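Local coordinates for protein 4-alpha-glucanotransferase (Streptococcus agalactiae, PDB 6M6T) that is an amylomaltase of the 4-alpha-glucanotransferase family, built on a TIM barrel, and holds glycan ligands in its pocket, at residues Ile219-Ala223 with Trp261-Tyr266; Leu244-Pro250 with Trp305-Tyr311; Asp256-Leu260 with Tyr311-Asn315. All blocks are in the same frame, centred on the assembly; numbering follows the deposited sequence.

Interaction 1. Residues Ile219-Ala223 with Trp261-Tyr266. With AC1 (4,6-dideoxy-4-{[(1S,4R,5S,6S)-4,5,6-trihydroxy-3-(hydroxymethyl)cyclohex-2-en-1-yl]amino}-alpha-D-glucopyranose), chain I; ASO (1,5-anhydro-D-glucitol), chain B.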
# COMPACT_ATOMS: atom_id res chain seq x y z
N ILE A 219 1.89 8.31 -2.72
CA ILE A 219 2.35 9.67 -3.01
C ILE A 219 1.46 10.69 -2.32
O ILE A 219 1.96 11.64 -1.71
CB ILE A 219 2.40 9.93 -4.53
CG1 ILE A 219 2.71 11.40 -4.78
CG2 ILE A 219 1.08 9.54 -5.20
CD1 ILE A 219 3.00 11.79 -6.25
N TYR A 220 0.15 10.51 -2.40
CA TYR A 220 -0.81 11.46 -1.87
C TYR A 220 -1.58 10.85 -0.70
O TYR A 220 -1.75 9.64 -0.59
CB TYR A 220 -1.82 11.89 -2.95
CG TYR A 220 -1.25 12.64 -4.15
CD1 TYR A 220 -0.50 13.80 -4.00
CD2 TYR A 220 -1.53 12.20 -5.45
CE1 TYR A 220 -0.00 14.50 -5.11
CE2 TYR A 220 -1.04 12.89 -6.56
CZ TYR A 220 -0.28 14.04 -6.39
OH TYR A 220 0.21 14.70 -7.50
N VAL A 221 -2.08 11.74 0.15
CA VAL A 221 -3.04 11.39 1.17
C VAL A 221 -4.42 11.83 0.68
O VAL A 221 -4.55 12.47 -0.37
CB VAL A 221 -2.68 12.04 2.51
CG1 VAL A 221 -1.30 11.59 2.93
CG2 VAL A 221 -2.68 13.53 2.36
N SER A 222 -5.47 11.45 1.41
CA SER A 222 -6.81 11.89 1.04
C SER A 222 -7.08 13.30 1.55
O SER A 222 -6.43 13.79 2.49
CB SER A 222 -7.86 10.94 1.60
OG SER A 222 -9.15 11.50 1.47
N ALA A 223 -8.07 13.97 0.94
CA ALA A 223 -8.43 15.30 1.45
C ALA A 223 -9.05 15.22 2.84
O ALA A 223 -9.15 16.26 3.50
CB ALA A 223 -9.38 16.02 0.50
N TRP A 261 -8.60 10.64 -9.10
CA TRP A 261 -8.23 10.05 -7.82
C TRP A 261 -8.90 10.72 -6.61
O TRP A 261 -9.39 10.03 -5.72
CB TRP A 261 -6.71 10.10 -7.66
CG TRP A 261 -5.97 9.21 -8.63
CD1 TRP A 261 -6.52 8.29 -9.48
CD2 TRP A 261 -4.55 9.17 -8.85
NE1 TRP A 261 -5.53 7.68 -10.22
CE2 TRP A 261 -4.32 8.19 -9.85
CE3 TRP A 261 -3.46 9.84 -8.30
CZ2 TRP A 261 -3.04 7.89 -10.31
CZ3 TRP A 261 -2.19 9.54 -8.76
CH2 TRP A 261 -1.99 8.57 -9.76
N GLY A 262 -8.93 12.06 -6.57
CA GLY A 262 -9.61 12.78 -5.51
C GLY A 262 -8.70 13.34 -4.44
O GLY A 262 -9.18 14.12 -3.60
N ASN A 263 -7.42 12.98 -4.43
CA ASN A 263 -6.54 13.48 -3.40
C ASN A 263 -6.27 14.97 -3.60
O ASN A 263 -6.26 15.47 -4.73
CB ASN A 263 -5.21 12.73 -3.40
CG ASN A 263 -5.36 11.26 -3.71
OD1 ASN A 263 -5.77 10.88 -4.80
ND2 ASN A 263 -5.01 10.41 -2.74
N PRO A 264 -6.02 15.70 -2.52
CA PRO A 264 -5.56 17.08 -2.67
C PRO A 264 -4.21 17.11 -3.37
O PRO A 264 -3.51 16.11 -3.48
CB PRO A 264 -5.46 17.58 -1.22
CG PRO A 264 -5.24 16.33 -0.42
CD PRO A 264 -6.01 15.25 -1.12
N ILE A 265 -3.85 18.30 -3.83
CA ILE A 265 -2.64 18.55 -4.60
C ILE A 265 -1.64 19.28 -3.72
O ILE A 265 -2.01 20.01 -2.79
CB ILE A 265 -3.03 19.35 -5.85
CG1 ILE A 265 -3.84 18.48 -6.79
CG2 ILE A 265 -1.84 19.94 -6.51
CD1 ILE A 265 -2.99 17.54 -7.60
N TYR A 266 -0.35 19.08 -4.00
CA TYR A 266 0.70 19.70 -3.19
C TYR A 266 0.99 21.13 -3.65
O TYR A 266 1.01 21.43 -4.85
CB TYR A 266 1.97 18.84 -3.25
CG TYR A 266 1.86 17.56 -2.44
CD1 TYR A 266 1.58 17.59 -1.08
CD2 TYR A 266 2.02 16.31 -3.05
CE1 TYR A 266 1.46 16.43 -0.34
CE2 TYR A 266 1.90 15.14 -2.32
CZ TYR A 266 1.61 15.20 -0.97
OH TYR A 266 1.48 14.05 -0.23
C1 AC1 I . -5.84 4.22 -6.61
O2 AC1 I . -6.74 3.46 -8.77
C2 AC1 I . -7.09 3.85 -7.43
C4A AC1 I . -12.74 8.33 -5.96
C3 AC1 I . -8.08 4.97 -7.49
O3 AC1 I . -9.18 4.47 -8.23
C4 AC1 I . -8.48 5.37 -6.05
N4A AC1 I . -9.57 6.39 -5.90
C5 AC1 I . -7.19 5.87 -5.42
O5 AC1 I . -6.25 4.78 -5.32
C6 AC1 I . -7.49 6.42 -4.02
C1B AC1 I . -10.98 5.93 -5.79
C2B AC1 I . -11.70 6.38 -7.05
O2B AC1 I . -11.01 5.91 -8.21
C3B AC1 I . -11.72 7.92 -7.04
O3B AC1 I . -12.11 8.43 -8.33
O4 AC1 I . -12.79 9.78 -5.77
C5B AC1 I . -12.48 7.66 -4.75
C7B AC1 I . -11.66 6.49 -4.68
C6B AC1 I . -13.19 8.23 -3.50
O6B AC1 I . -13.62 9.59 -3.75
C1 ASO B . -0.68 4.84 -6.83
C2 ASO B . -1.45 3.50 -6.93
C3 ASO B . -2.81 3.74 -7.61
C4 ASO B . -3.59 4.77 -6.77
C5 ASO B . -2.78 6.04 -6.66
C6 ASO B . -3.45 6.95 -5.63
O2 ASO B . -0.69 2.52 -7.64
O3 ASO B . -3.55 2.47 -7.69
O4 ASO B . -4.89 5.06 -7.34
O5 ASO B . -1.49 5.77 -6.10
O6 ASO B . -2.44 7.67 -4.89

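Interaction 2. Residues Leu244-Pro250 with Trp305-Tyr311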
# COMPACT_ATOMS: atom_id res chain seq x y z
N LEU A 244 -8.59 23.00 -4.00
CA LEU A 244 -8.68 23.85 -5.19
C LEU A 244 -8.60 23.00 -6.45
O LEU A 244 -9.46 23.11 -7.34
CB LEU A 244 -7.55 24.89 -5.20
CG LEU A 244 -7.44 25.94 -4.09
CD1 LEU A 244 -6.34 26.98 -4.41
CD2 LEU A 244 -8.81 26.59 -3.86
N ALA A 245 -7.57 22.16 -6.53
CA ALA A 245 -7.39 21.15 -7.56
C ALA A 245 -7.23 19.77 -6.92
O ALA A 245 -6.78 19.66 -5.77
CB ALA A 245 -6.18 21.47 -8.40
N ILE A 246 -7.62 18.73 -7.65
CA ILE A 246 -7.47 17.36 -7.17
C ILE A 246 -6.51 16.59 -8.08
O ILE A 246 -6.10 17.05 -9.16
CB ILE A 246 -8.82 16.61 -7.05
CG1 ILE A 246 -9.55 16.56 -8.39
CG2 ILE A 246 -9.68 17.21 -5.93
CD1 ILE A 246 -10.56 15.44 -8.47
N ALA A 247 -6.16 15.38 -7.63
CA ALA A 247 -5.17 14.54 -8.27
C ALA A 247 -5.80 13.53 -9.22
O ALA A 247 -6.95 13.10 -9.05
CB ALA A 247 -4.34 13.81 -7.22
N GLY A 248 -5.04 13.15 -10.23
CA GLY A 248 -5.47 12.14 -11.17
C GLY A 248 -4.44 11.90 -12.25
O GLY A 248 -3.23 12.12 -12.07
N VAL A 249 -4.91 11.46 -13.40
CA VAL A 249 -4.02 11.07 -14.47
C VAL A 249 -4.86 11.04 -15.74
O VAL A 249 -6.02 10.61 -15.70
CB VAL A 249 -3.34 9.74 -14.13
CG1 VAL A 249 -4.18 8.51 -14.55
CG2 VAL A 249 -1.91 9.71 -14.63
N PRO A 250 -4.35 11.53 -16.87
CA PRO A 250 -5.17 11.62 -18.08
C PRO A 250 -5.19 10.31 -18.86
O PRO A 250 -4.47 9.36 -18.55
CB PRO A 250 -4.49 12.73 -18.89
CG PRO A 250 -3.11 12.87 -18.31
CD PRO A 250 -2.97 11.95 -17.12
N TRP A 305 -0.38 15.46 -12.70
CA TRP A 305 -1.58 15.90 -13.38
C TRP A 305 -2.55 16.51 -12.37
O TRP A 305 -2.85 15.89 -11.34
CB TRP A 305 -2.22 14.72 -14.10
CG TRP A 305 -3.46 15.06 -14.82
CD1 TRP A 305 -4.74 14.91 -14.38
CD2 TRP A 305 -3.55 15.62 -16.14
NE1 TRP A 305 -5.62 15.33 -15.34
CE2 TRP A 305 -4.92 15.77 -16.43
CE3 TRP A 305 -2.61 16.01 -17.09
CZ2 TRP A 305 -5.37 16.29 -17.64
CZ3 TRP A 305 -3.06 16.53 -18.29
CH2 TRP A 305 -4.42 16.66 -18.56
N GLU A 306 -3.05 17.71 -12.69
CA GLU A 306 -3.79 18.54 -11.74
C GLU A 306 -5.17 18.87 -12.32
O GLU A 306 -5.32 19.83 -13.08
CB GLU A 306 -3.00 19.81 -11.43
CG GLU A 306 -3.54 20.64 -10.25
CD GLU A 306 -3.02 22.09 -10.21
OE1 GLU A 306 -3.62 22.97 -10.88
OE2 GLU A 306 -2.04 22.39 -9.48
N ILE A 307 -6.18 18.08 -11.94
CA ILE A 307 -7.55 18.40 -12.32
C ILE A 307 -8.01 19.61 -11.52
O ILE A 307 -7.86 19.65 -10.29
CB ILE A 307 -8.48 17.20 -12.05
CG1 ILE A 307 -7.94 15.93 -12.73
CG2 ILE A 307 -9.90 17.53 -12.49
CD1 ILE A 307 -7.91 14.70 -11.83
N ARG A 308 -8.58 20.60 -12.20
CA ARG A 308 -9.10 21.74 -11.46
C ARG A 308 -10.44 21.36 -10.81
O ARG A 308 -10.97 20.27 -11.02
CB ARG A 308 -9.28 22.94 -12.37
CG ARG A 308 -10.02 22.60 -13.64
CD ARG A 308 -9.92 23.72 -14.67
NE ARG A 308 -10.10 23.18 -16.01
CZ ARG A 308 -9.10 22.87 -16.83
NH1 ARG A 308 -7.83 23.07 -16.46
NH2 ARG A 308 -9.36 22.37 -18.03
N GLY A 309 -10.97 22.28 -10.00
CA GLY A 309 -12.36 22.18 -9.57
C GLY A 309 -13.21 22.32 -10.81
O GLY A 309 -12.65 22.49 -11.90
N ASP A 310 -14.54 22.28 -10.70
CA ASP A 310 -15.42 22.35 -11.87
C ASP A 310 -14.98 21.39 -12.97
O ASP A 310 -14.96 21.71 -14.16
CB ASP A 310 -15.56 23.80 -12.40
CG ASP A 310 -14.25 24.39 -12.98
OD1 ASP A 310 -13.97 24.21 -14.18
OD2 ASP A 310 -13.52 25.07 -12.22
N TYR A 311 -14.62 20.17 -12.57
CA TYR A 311 -14.29 19.14 -13.54
C TYR A 311 -15.56 18.43 -13.98
O TYR A 311 -16.57 18.43 -13.28
CB TYR A 311 -13.29 18.14 -12.96
CG TYR A 311 -13.77 17.35 -11.76
CD1 TYR A 311 -13.57 17.81 -10.47
CD2 TYR A 311 -14.42 16.12 -11.93
CE1 TYR A 311 -14.01 17.08 -9.36
CE2 TYR A 311 -14.87 15.39 -10.82
CZ TYR A 311 -14.66 15.87 -9.54
OH TYR A 311 -15.09 15.17 -8.44
O HOH W 1 -1.36 13.08 -10.54

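Interaction 3. Residues Asp256-Leu260 with Tyr311-Asn315. With AC1 (4,6-dideoxy-4-{[(1S,4R,5S,6S)-4,5,6-trihydroxy-3-(hydroxymethyl)cyclohex-2-en-1-yl]amino}-alpha-D-glucopyranose), chain I.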
# COMPACT_ATOMS: atom_id res chain seq x y z
N ASP A 256 -9.52 5.59 -22.93
CA ASP A 256 -9.75 6.99 -23.30
C ASP A 256 -10.24 7.89 -22.17
O ASP A 256 -10.25 9.12 -22.34
CB ASP A 256 -10.76 7.01 -24.47
CG ASP A 256 -11.19 8.41 -24.88
OD1 ASP A 256 -10.31 9.27 -25.11
OD2 ASP A 256 -12.42 8.64 -24.96
N ASP A 257 -10.65 7.37 -21.01
CA ASP A 257 -11.18 8.30 -20.03
C ASP A 257 -10.23 8.64 -18.88
O ASP A 257 -10.50 9.60 -18.15
CB ASP A 257 -12.52 7.81 -19.50
CG ASP A 257 -13.68 8.67 -20.00
OD1 ASP A 257 -13.42 9.84 -20.34
OD2 ASP A 257 -14.82 8.17 -20.09
N GLY A 258 -9.14 7.90 -18.69
CA GLY A 258 -8.17 8.31 -17.70
C GLY A 258 -8.62 8.00 -16.29
O GLY A 258 -9.50 7.17 -16.06
N GLN A 259 -8.02 8.70 -15.33
CA GLN A 259 -8.27 8.41 -13.92
C GLN A 259 -8.44 9.68 -13.12
O GLN A 259 -7.65 10.62 -13.24
CB GLN A 259 -7.14 7.59 -13.30
CG GLN A 259 -7.14 6.11 -13.64
CD GLN A 259 -5.92 5.40 -13.07
OE1 GLN A 259 -5.42 5.78 -12.00
NE2 GLN A 259 -5.42 4.40 -13.79
N LEU A 260 -9.46 9.67 -12.27
CA LEU A 260 -9.70 10.71 -11.28
C LEU A 260 -9.53 10.09 -9.90
O LEU A 260 -10.22 9.12 -9.57
CB LEU A 260 -11.09 11.31 -11.45
CG LEU A 260 -11.49 12.41 -10.48
CD1 LEU A 260 -11.88 13.67 -11.24
CD2 LEU A 260 -12.63 11.91 -9.58
N TYR A 311 -14.62 20.17 -12.57
CA TYR A 311 -14.29 19.14 -13.54
C TYR A 311 -15.56 18.43 -13.98
O TYR A 311 -16.57 18.43 -13.28
CB TYR A 311 -13.29 18.14 -12.96
CG TYR A 311 -13.77 17.35 -11.76
CD1 TYR A 311 -13.57 17.81 -10.47
CD2 TYR A 311 -14.42 16.12 -11.93
CE1 TYR A 311 -14.01 17.08 -9.36
CE2 TYR A 311 -14.87 15.39 -10.82
CZ TYR A 311 -14.66 15.87 -9.54
OH TYR A 311 -15.09 15.17 -8.44
N GLN A 312 -15.51 17.85 -15.17
CA GLN A 312 -16.52 16.87 -15.56
C GLN A 312 -15.92 15.50 -15.81
O GLN A 312 -16.50 14.49 -15.38
CB GLN A 312 -17.31 17.36 -16.78
CG GLN A 312 -18.61 16.57 -17.03
CD GLN A 312 -19.69 16.84 -15.97
OE1 GLN A 312 -19.66 17.85 -15.27
NE2 GLN A 312 -20.64 15.91 -15.86
N THR A 313 -14.78 15.42 -16.48
CA THR A 313 -13.96 14.22 -16.44
C THR A 313 -12.55 14.63 -16.02
O THR A 313 -12.25 15.81 -15.84
CB THR A 313 -13.95 13.46 -17.78
OG1 THR A 313 -15.27 13.47 -18.34
CG2 THR A 313 -13.54 12.00 -17.59
N ALA A 314 -11.70 13.62 -15.83
CA ALA A 314 -10.32 13.81 -15.41
C ALA A 314 -9.43 14.38 -16.51
O ALA A 314 -8.29 14.75 -16.23
CB ALA A 314 -9.75 12.48 -14.91
N ASN A 315 -9.92 14.46 -17.74
CA ASN A 315 -9.16 15.07 -18.82
C ASN A 315 -9.14 16.59 -18.75
O ASN A 315 -8.54 17.22 -19.62
CB ASN A 315 -9.73 14.62 -20.16
CG ASN A 315 -9.67 13.12 -20.32
OD1 ASN A 315 -10.68 12.42 -20.14
ND2 ASN A 315 -8.49 12.61 -20.65
C1 AC1 I . -5.84 4.22 -6.61
O2 AC1 I . -6.74 3.46 -8.77
C2 AC1 I . -7.09 3.85 -7.43
C4A AC1 I . -12.74 8.33 -5.96
C3 AC1 I . -8.08 4.97 -7.49
O3 AC1 I . -9.18 4.47 -8.23
C4 AC1 I . -8.48 5.37 -6.05
N4A AC1 I . -9.57 6.39 -5.90
C5 AC1 I . -7.19 5.87 -5.42
O5 AC1 I . -6.25 4.78 -5.32
C6 AC1 I . -7.49 6.42 -4.02
C1B AC1 I . -10.98 5.93 -5.79
C2B AC1 I . -11.70 6.38 -7.05
O2B AC1 I . -11.01 5.91 -8.21
C3B AC1 I . -11.72 7.92 -7.04
O3B AC1 I . -12.11 8.43 -8.33
O4 AC1 I . -12.79 9.78 -5.77
C5B AC1 I . -12.48 7.66 -4.75
C7B AC1 I . -11.66 6.49 -4.68
C6B AC1 I . -13.19 8.23 -3.50
O6B AC1 I . -13.62 9.59 -3.75

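Interaction 1. Residues Ile219-Ala223 with Trp261-Tyr266
Y220 lies between W261 and Y266 where residues 219-223, in the loop after strand 212-217 of the TIM barrel, run nearly perpendicular to residues 261-266, which take in the end of strand 259-264, an outermost strand of a four-stranded antiparallel sheet. Its CG is anti to its own carbonyl carbon (chi1 -63°), which places the ring between the two aromatic neighbours. One edge of the ring reaches Y266: CD1 of Y220 approaches CE2 of Y266 to 3.2 Å, and the two ring planes are inclined 36° to each other, an oblique meeting. The other edge meets the rim of the W261 six-membered ring, with CD2 of Y220 4.2 Å from CE3 of W261. I219 CG1 lies over the centre of one face of the Y220 ring. Y266 also makes one of the two polar links. Its hydroxyl gives a hydrogen bond to the carbonyl oxygen of I219, OH to O 2.9 Å, arriving in the plane of that carbonyl, while its ring makes edge-to-face pairs with W268 and W279. P264 packs on the far end of residues 219-223, its CD 3.2 Å from N of A223. On the pocket side, W261 turns one indole face to the ASO sugar, whose C6 is 3.9 Å from CE3 of W261, and its NE1 is hydrogen-bonded to Q259; I219 also belongs to this glycan pocket. N263 completes the buried seam, its amide nitrogen shared between the carbonyl oxygens of Y59 and V221. The bond from N263 ND2 to V221 O, 3.2 Å long, lies in the amide plane but comes from above the carbonyl plane, 72° out of it.

Interaction 2. Residues Leu244-Pro250 with Trp305-Tyr311
W305 and P250 form the close-packed end of this strand pair. The proline lies over one face of the indole, with CG of P250 3.5 Å from the centroid of the six-membered ring of W305 and 17° off its normal, a CH-pi contact. The indole of W305 swings away from its own backbone N (chi1 180°), which brings it across to the proline. The ring is held from other directions too: NE1 of W305 is hydrogen-bonded to the carbonyl oxygen of A314, and W319 meets the indole edge-to-face. On the pocket side of strand 245-249, V249 points away from W305 and touches a bound AC1. Beside the tryptophan the backbones part, and a water donates to the carbonyl oxygens of both G248 (2.6 Å to its O) and W305. Midway, I246 and I307 form an antiparallel hydrogen-bonded pair. N of I246 donates to O of I307 at 2.8 Å, and the return bond from N of I307 to O of I246 is bent and weak. On the same face of the sheet, CG1 of I246 comes 3.9 Å from CB of I307, while CD1 of I307 bends back to the backbone of A247 and G248. The opposite face carries A245 and E306. CB of A245 lies 3.3 Å from CG of E306, whose carboxylate reaches on to a salt bridge with K236. Beyond this the contact loosens toward solvent. L244 and R308 are exposed, G309 N makes only a weak bond to L244 O, and Y311 meets I246 through a single approach, CE1 to CD1 at 3.9 Å. Strands 245-249 and 303-308 are the two central strands of a four-stranded antiparallel sheet, built from excursions after barrel strands 212-217 and 292-295 beside the glycan pocket.

Interaction 3. Residues Asp256-Leu260 with Tyr311-Asn315
L260 and A314 meet where the outermost strand, 259-264, of the antiparallel sheet beside the TIM barrel packs against the loop joining strands 303-308 and 319-321. The methyl of A314 faces the strand, its CB 3.9 Å from CB of L260 and 3.3 Å from the backbone O of Q259. L260 extends at about a right angle to Y311. Its chi1 of 179° carries CG to the far side from N, which sets CD1 over one face of the phenol ring, 3.8 Å from the centroid and 25° off the normal, a CH-pi contact displaced toward CE2 and CD2. The other methyl, CD2, lies toward the bound AC1, whose O3B makes a doubtful, too-short contact with O of L260. At the exposed end OD1 of D257 is 3.5 Å from CG2 of T313, and OD1 of N315 comes 3.5 Å from the backbone O of D257, two acceptors that do not bond, with the N315 amide plane 34° from the D257 carboxylate. Q259 points away from this loop, its OE1 accepting from NE1 of W261. The backbone N of L260 is hydrogen-bonded to OD1 of N464.

In the fold
All three contacts involve one antiparallel sheet beside the TIM barrel. Interaction 1 is the buried one, where aromatic rings and two side-chain-to-carbonyl hydrogen bonds join a barrel loop to strand 259-264. Interaction 2, partly buried, combines backbone pairing of the two central strands with a proline on a tryptophan face, and interaction 3, the most exposed, is apolar packing against a loop, with no hydrogen bond between the two segments. Strand 245-249 links them: the backbone of A247 bonds to W261 and N263, that of V249 to Q259. CD1 of I246 packs on CD1 of L260, so interactions 2 and 3 share an apolar patch along with Y311. Interactions 1 and 3 use successive parts of strand 259-264, and both touch AC1.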